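Local coordinates for uncharacterized protein (Bacillus subtilis, PDB 5DQV) that probably hydrolyses nucleotides to release pyrophosphate, as a metal-dependent pyrophosphohydrolase with a helical HD domain that holds a nickel ion, at residues S80-Y83 / N84-T88; F89-K93 / E94-R98. All coordinates share one frame; numbering follows the deposited sequence.

Contact 1: S80-Y83 / N84-T88; sequences SEVY and NQLVT
One face of the Tyr-83 ring is covered by Val-87, one helical turn further on, while Asn-84, the next residue in the chain, meets the ring at its edge. The Val-87 methyl CG2 stands 4.0 Å from the centroid of the Tyr-83 ring and 22° off the ring normal, a CH-pi contact displaced toward the rim, where CG2 comes to 3.7 Å from CZ of Tyr-83. The ring reaches this place because CG of Tyr-83 is anti to its backbone N (chi1 177°), which sends the side chain alongside the later turn. At the edge, in the ring plane, OD1 of Asn-84 lies 3.4 Å from CD2 of Tyr-83; the amide and ring planes are turned 67° against each other. The pairing of Tyr-83 with Val-87, within helix 79-88 of the HD domain, is a worked example of i to i+4 contact along one alpha-helix. The backbone bonds of this helix include Asn-84 N to Ser-80 O at 2.9 Å and Val-87 N to Tyr-83 O at 3.0 Å, and the second of these fixes Val-87 one turn after Tyr-83, within reach of its ring. On the buried side Val-82 and Leu-86, again i and i+4, lie side by side and point the same way, CG1 of Val-82 being 4.1 Å from CD1 of Leu-86; beyond them Val-82 packs on Ile-100, and Leu-86 on Val-99 and Ile-16. In the last turn Asn-84 O is gripped by both donors of Thr-88, which arrive from opposite faces of the carbonyl plane: the backbone N and the hydroxyl. Thr-88 OG1 lies 2.7 Å from Asn-84 O.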
ATOM      1  N   SER A  80       4.336  33.332   5.352  1.00 26.19           N
ATOM      2  CA  SER A  80       5.079  34.489   4.793  1.00 26.64           C
ATOM      3  C   SER A  80       6.129  34.059   3.776  1.00 25.30           C
ATOM      4  O   SER A  80       6.350  34.756   2.784  1.00 24.24           O
ATOM      5  CB  SER A  80       5.641  35.431   5.875  1.00 29.38           C
ATOM      6  OG  SER A  80       6.822  34.941   6.450  1.00 31.64           O
ATOM      7  N   GLU A  81       6.752  32.906   3.966  1.00 24.30           N
ATOM      8  CA  GLU A  81       7.758  32.448   3.011  1.00 23.36           C
ATOM      9  C   GLU A  81       7.120  32.126   1.681  1.00 22.49           C
ATOM     10  O   GLU A  81       7.683  32.448   0.643  1.00 22.12           O
ATOM     11  CB  GLU A  81       8.525  31.211   3.564  1.00 23.79           C
ATOM     12  CG  GLU A  81       9.635  31.620   4.556  1.00 26.97           C
ATOM     13  CD  GLU A  81      10.099  30.505   5.503  1.00 30.37           C
ATOM     14  OE1 GLU A  81       9.474  29.441   5.603  1.00 30.02           O
ATOM     15  OE2 GLU A  81      11.053  30.749   6.219  1.00 35.58           O
ATOM     16  N   VAL A  82       5.950  31.472   1.712  1.00 22.17           N
ATOM     17  CA  VAL A  82       5.219  31.171   0.495  1.00 20.63           C
ATOM     18  C   VAL A  82       4.782  32.455  -0.212  1.00 20.92           C
ATOM     19  O   VAL A  82       5.003  32.607  -1.386  1.00 20.18           O
ATOM     20  CB  VAL A  82       4.002  30.276   0.789  1.00 20.89           C
ATOM     21  CG1 VAL A  82       3.191  30.080  -0.447  1.00 19.77           C
ATOM     22  CG2 VAL A  82       4.471  28.895   1.358  1.00 19.45           C
ATOM     23  N   TYR A  83       4.151  33.352   0.528  1.00 20.69           N
ATOM     24  CA  TYR A  83       3.717  34.642   0.020  1.00 21.79           C
ATOM     25  C   TYR A  83       4.875  35.416  -0.679  1.00 22.60           C
ATOM     26  O   TYR A  83       4.740  35.845  -1.818  1.00 21.32           O
ATOM     27  CB  TYR A  83       3.103  35.495   1.152  1.00 22.99           C
ATOM     28  CG  TYR A  83       2.695  36.874   0.672  1.00 24.62           C
ATOM     29  CD1 TYR A  83       1.446  37.092   0.093  1.00 27.14           C
ATOM     30  CD2 TYR A  83       3.578  37.958   0.755  1.00 28.03           C
ATOM     31  CE1 TYR A  83       1.067  38.351  -0.338  1.00 26.98           C
ATOM     32  CE2 TYR A  83       3.212  39.225   0.292  1.00 30.34           C
ATOM     33  CZ  TYR A  83       1.953  39.391  -0.253  1.00 29.94           C
ATOM     34  OH  TYR A  83       1.584  40.603  -0.708  1.00 33.67           O
ATOM     35  N   ASN A  84       6.012  35.527   0.009  1.00 23.79           N
ATOM     36  CA  ASN A  84       7.161  36.312  -0.480  1.00 24.45           C
ATOM     37  C   ASN A  84       7.739  35.763  -1.771  1.00 23.59           C
ATOM     38  O   ASN A  84       8.126  36.537  -2.671  1.00 24.37           O
ATOM     39  CB  ASN A  84       8.226  36.420   0.607  1.00 26.26           C
ATOM     40  CG  ASN A  84       7.812  37.336   1.774  1.00 29.76           C
ATOM     41  OD1 ASN A  84       6.866  38.090   1.660  1.00 34.19           O
ATOM     42  ND2 ASN A  84       8.593  37.314   2.875  1.00 30.76           N
ATOM     43  N   GLN A  85       7.765  34.436  -1.897  1.00 22.46           N
ATOM     44  CA  GLN A  85       8.335  33.811  -3.077  1.00 21.15           C
ATOM     45  C   GLN A  85       7.418  34.014  -4.239  1.00 20.60           C
ATOM     46  O   GLN A  85       7.859  34.304  -5.371  1.00 20.15           O
ATOM     47  CB  GLN A  85       8.578  32.319  -2.821  1.00 20.94           C
ATOM     48  CG  GLN A  85       9.480  31.608  -3.809  1.00 22.31           C
ATOM     49  CD  GLN A  85      10.968  31.680  -3.451  1.00 27.32           C
ATOM     50  OE1 GLN A  85      11.383  32.557  -2.687  1.00 27.41           O
ATOM     51  NE2 GLN A  85      11.782  30.800  -4.039  1.00 25.97           N
ATOM     52  N   LEU A  86       6.119  33.829  -4.005  1.00 19.45           N
ATOM     53  CA  LEU A  86       5.143  34.116  -5.083  1.00 20.87           C
ATOM     54  C   LEU A  86       5.282  35.536  -5.623  1.00 21.13           C
ATOM     55  O   LEU A  86       5.275  35.756  -6.853  1.00 23.34           O
ATOM     56  CB  LEU A  86       3.685  33.868  -4.611  1.00 20.09           C
ATOM     57  CG  LEU A  86       3.340  32.422  -4.274  1.00 19.90           C
ATOM     58  CD1 LEU A  86       1.925  32.367  -3.624  1.00 21.25           C
ATOM     59  CD2 LEU A  86       3.459  31.574  -5.559  1.00 18.69           C
ATOM     60  N   VAL A  87       5.361  36.510  -4.723  1.00 21.44           N
ATOM     61  CA  VAL A  87       5.449  37.915  -5.115  1.00 22.84           C
ATOM     62  C   VAL A  87       6.775  38.191  -5.864  1.00 23.94           C
ATOM     63  O   VAL A  87       6.811  38.918  -6.843  1.00 25.51           O
ATOM     64  CB  VAL A  87       5.270  38.853  -3.865  1.00 22.96           C
ATOM     65  CG1 VAL A  87       5.701  40.304  -4.137  1.00 26.11           C
ATOM     66  CG2 VAL A  87       3.805  38.797  -3.412  1.00 23.86           C
ATOM     67  N   THR A  88       7.864  37.627  -5.373  1.00 23.69           N
ATOM     68  CA  THR A  88       9.152  37.800  -6.018  1.00 25.41           C
ATOM     69  C   THR A  88       9.095  37.228  -7.407  1.00 24.74           C
ATOM     70  O   THR A  88       9.633  37.792  -8.367  1.00 28.44           O
ATOM     71  CB  THR A  88      10.224  37.057  -5.213  1.00 26.60           C
ATOM     72  OG1 THR A  88      10.296  37.634  -3.910  1.00 28.35           O
ATOM     73  CG2 THR A  88      11.591  37.105  -5.920  1.00 28.74           C
TER

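Contact 2: F89-K93 / E94-R98; sequences FGIGK and EDADR
Lys-93 NZ and Asp-97 OD2 form a salt bridge 2.8 Å long, four residues apart on the first turn of helix 93-106. The ammonium meets OD2 on its syn side, 19° out of the carboxylate plane. The lysine chain is extended as far as CE and bends only at the last torsion (chi4 28°), which turns NZ back to the acid. OE1 of Glu-94 stands 4.4 Å from NZ of Lys-93, beyond a salt bridge, and probably adds to the negative field there. The same turn is held by backbone bonds from Ala-96 N to Gly-92 O and from Asp-97 N to Lys-93 O, both 2.9 Å. Gly-92 is the N-cap, and a water that donates to OD2 of Asp-95 at 2.7 Å accepts from Gly-92 N at 3.0 Å, tying the acid to the cap. Before it, Gly-90 closes the preceding helix with positive phi in a Schellman motif. Ile-91 sets CG2 3.6 Å from CB of Asp-95, the two side chains crossing at about a right angle. The buried Ile-91 packs on Phe-55 and Thr-59 of helix 54-63 and on Gln-12 and Ile-16 of helix 8-24, while Ala-96 packs against helix 79-88.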
ATOM      1  N   PHE A  89       8.441  36.088  -7.531  1.00 24.12           N
ATOM      2  CA  PHE A  89       8.267  35.455  -8.822  1.00 25.06           C
ATOM      3  C   PHE A  89       7.339  36.202  -9.780  1.00 27.15           C
ATOM      4  O   PHE A  89       7.209  35.792 -10.966  1.00 29.00           O
ATOM      5  CB  PHE A  89       7.811  34.009  -8.669  1.00 23.75           C
ATOM      6  CG  PHE A  89       8.868  33.040  -8.173  1.00 25.09           C
ATOM      7  CD1 PHE A  89      10.225  33.291  -8.268  1.00 28.32           C
ATOM      8  CD2 PHE A  89       8.473  31.801  -7.707  1.00 24.11           C
ATOM      9  CE1 PHE A  89      11.164  32.335  -7.836  1.00 29.20           C
ATOM     10  CE2 PHE A  89       9.391  30.871  -7.328  1.00 27.51           C
ATOM     11  CZ  PHE A  89      10.739  31.132  -7.395  1.00 27.41           C
ATOM     12  N   GLY A  90       6.721  37.298  -9.318  1.00 27.43           N
ATOM     13  CA  GLY A  90       5.959  38.188 -10.187  1.00 29.37           C
ATOM     14  C   GLY A  90       4.446  38.001 -10.156  1.00 28.99           C
ATOM     15  O   GLY A  90       3.720  38.679 -10.908  1.00 28.45           O
ATOM     16  N   ILE A  91       3.945  37.136  -9.264  1.00 28.30           N
ATOM     17  CA  ILE A  91       2.513  37.032  -9.087  1.00 28.64           C
ATOM     18  C   ILE A  91       2.049  38.309  -8.393  1.00 29.62           C
ATOM     19  O   ILE A  91       2.621  38.691  -7.392  1.00 31.28           O
ATOM     20  CB  ILE A  91       2.134  35.735  -8.267  1.00 27.80           C
ATOM     21  CG1 ILE A  91       2.553  34.500  -9.095  1.00 29.74           C
ATOM     22  CG2 ILE A  91       0.653  35.756  -7.863  1.00 25.89           C
ATOM     23  CD1 ILE A  91       1.702  33.323  -8.933  1.00 34.97           C
ATOM     24  N   GLY A  92       1.004  38.941  -8.890  1.00 31.36           N
ATOM     25  CA  GLY A  92       0.492  40.196  -8.293  1.00 32.37           C
ATOM     26  C   GLY A  92      -0.022  40.001  -6.864  1.00 31.73           C
ATOM     27  O   GLY A  92      -0.343  38.896  -6.460  1.00 29.05           O
ATOM     28  N   LYS A  93      -0.094  41.087  -6.108  1.00 32.56           N
ATOM     29  CA  LYS A  93      -0.481  41.038  -4.694  1.00 33.26           C
ATOM     30  C   LYS A  93      -1.842  40.398  -4.518  1.00 32.23           C
ATOM     31  O   LYS A  93      -2.053  39.626  -3.589  1.00 30.27           O
ATOM     32  CB  LYS A  93      -0.534  42.458  -4.092  1.00 36.49           C
ATOM     33  CG  LYS A  93      -1.247  42.549  -2.703  1.00 39.79           C
ATOM     34  CD  LYS A  93      -1.374  43.987  -2.168  1.00 46.15           C
ATOM     35  CE  LYS A  93      -2.228  44.024  -0.882  1.00 49.35           C
ATOM     36  NZ  LYS A  93      -2.147  42.738  -0.130  1.00 48.14           N
ATOM     37  N   GLU A  94      -2.762  40.718  -5.406  1.00 32.95           N
ATOM     38  CA  GLU A  94      -4.136  40.262  -5.233  1.00 34.70           C
ATOM     39  C   GLU A  94      -4.245  38.750  -5.433  1.00 31.41           C
ATOM     40  O   GLU A  94      -4.927  38.073  -4.657  1.00 31.35           O
ATOM     41  CB  GLU A  94      -5.102  41.016  -6.158  1.00 37.22           C
ATOM     42  CG  GLU A  94      -5.023  42.547  -6.006  1.00 45.43           C
ATOM     43  CD  GLU A  94      -5.530  43.050  -4.660  1.00 53.44           C
ATOM     44  OE1 GLU A  94      -4.840  42.843  -3.629  1.00 57.57           O
ATOM     45  OE2 GLU A  94      -6.619  43.673  -4.639  1.00 58.67           O
ATOM     46  N   ASP A  95      -3.580  38.250  -6.471  1.00 28.58           N
ATOM     47  CA  ASP A  95      -3.517  36.833  -6.754  1.00 27.15           C
ATOM     48  C   ASP A  95      -2.808  36.080  -5.670  1.00 25.81           C
ATOM     49  O   ASP A  95      -3.255  34.995  -5.256  1.00 25.74           O
ATOM     50  CB  ASP A  95      -2.807  36.594  -8.084  1.00 27.25           C
ATOM     51  CG  ASP A  95      -3.698  36.922  -9.259  1.00 30.62           C
ATOM     52  OD1 ASP A  95      -4.934  36.987  -9.092  1.00 34.59           O
ATOM     53  OD2 ASP A  95      -3.154  37.111 -10.320  1.00 34.27           O
ATOM     54  N   ALA A  96      -1.713  36.655  -5.196  1.00 24.24           N
ATOM     55  CA  ALA A  96      -0.982  36.058  -4.113  1.00 23.51           C
ATOM     56  C   ALA A  96      -1.824  35.962  -2.814  1.00 23.79           C
ATOM     57  O   ALA A  96      -1.846  34.930  -2.138  1.00 22.16           O
ATOM     58  CB  ALA A  96       0.344  36.830  -3.904  1.00 23.70           C
ATOM     59  N   ASP A  97      -2.587  37.005  -2.510  1.00 26.35           N
ATOM     60  CA  ASP A  97      -3.481  36.984  -1.353  1.00 27.68           C
ATOM     61  C   ASP A  97      -4.544  35.860  -1.500  1.00 27.42           C
ATOM     62  O   ASP A  97      -4.862  35.156  -0.507  1.00 25.98           O
ATOM     63  CB  ASP A  97      -4.217  38.353  -1.217  1.00 30.96           C
ATOM     64  CG  ASP A  97      -3.394  39.411  -0.538  1.00 34.30           C
ATOM     65  OD1 ASP A  97      -2.309  39.096  -0.040  1.00 33.62           O
ATOM     66  OD2 ASP A  97      -3.833  40.586  -0.495  1.00 41.52           O
ATOM     67  N   ARG A  98      -5.104  35.706  -2.717  1.00 26.22           N
ATOM     68  CA  ARG A  98      -6.127  34.692  -2.990  0.50 27.01           C
ATOM     69  C   ARG A  98      -5.547  33.305  -2.729  1.00 25.12           C
ATOM     70  O   ARG A  98      -6.206  32.449  -2.155  1.00 25.75           O
ATOM     71  CB  ARG A  98      -6.629  34.757  -4.455  0.50 28.09           C
ATOM     72  CG  ARG A  98      -7.590  35.883  -4.793  0.50 30.47           C
ATOM     73  CD  ARG A  98      -7.912  35.967  -6.308  0.50 30.55           C
ATOM     74  NE  ARG A  98      -8.825  34.915  -6.777  0.50 30.40           N
ATOM     75  CZ  ARG A  98      -9.190  34.734  -8.052  0.50 32.29           C
ATOM     76  NH1 ARG A  98      -8.759  35.550  -9.017  0.50 32.91           N
ATOM     77  NH2 ARG A  98     -10.027  33.743  -8.367  0.50 32.27           N
TER
HETATM   78  O   HOH W   1      -0.658  37.745 -11.036  1.00 41.81           O

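Overall arrangement
Contacts 1 and 2 illustrate how a helix-loop-helix unit is built from local pairings in series: residues 80-88 lie on helix 79-88, and residues 89-98 then supply the short loop and the first turns of helix 93-106. Their centres are about 9 Å apart, and both belong to the HD domain. They touch directly: Leu-86 O and Ile-91 N make a probable hydrogen bond of 3.1 Å, and the Tyr-83 ring packs on Ala-96 and Asp-97, its OH on Lys-93 CG. The contact centres lie about 21 and 22 Å from the centre of the chain, on the same side of it, which makes the unit peripheral. Neither contains a nickel ligand; the Val-82 side chain is about 14 Å from the metal.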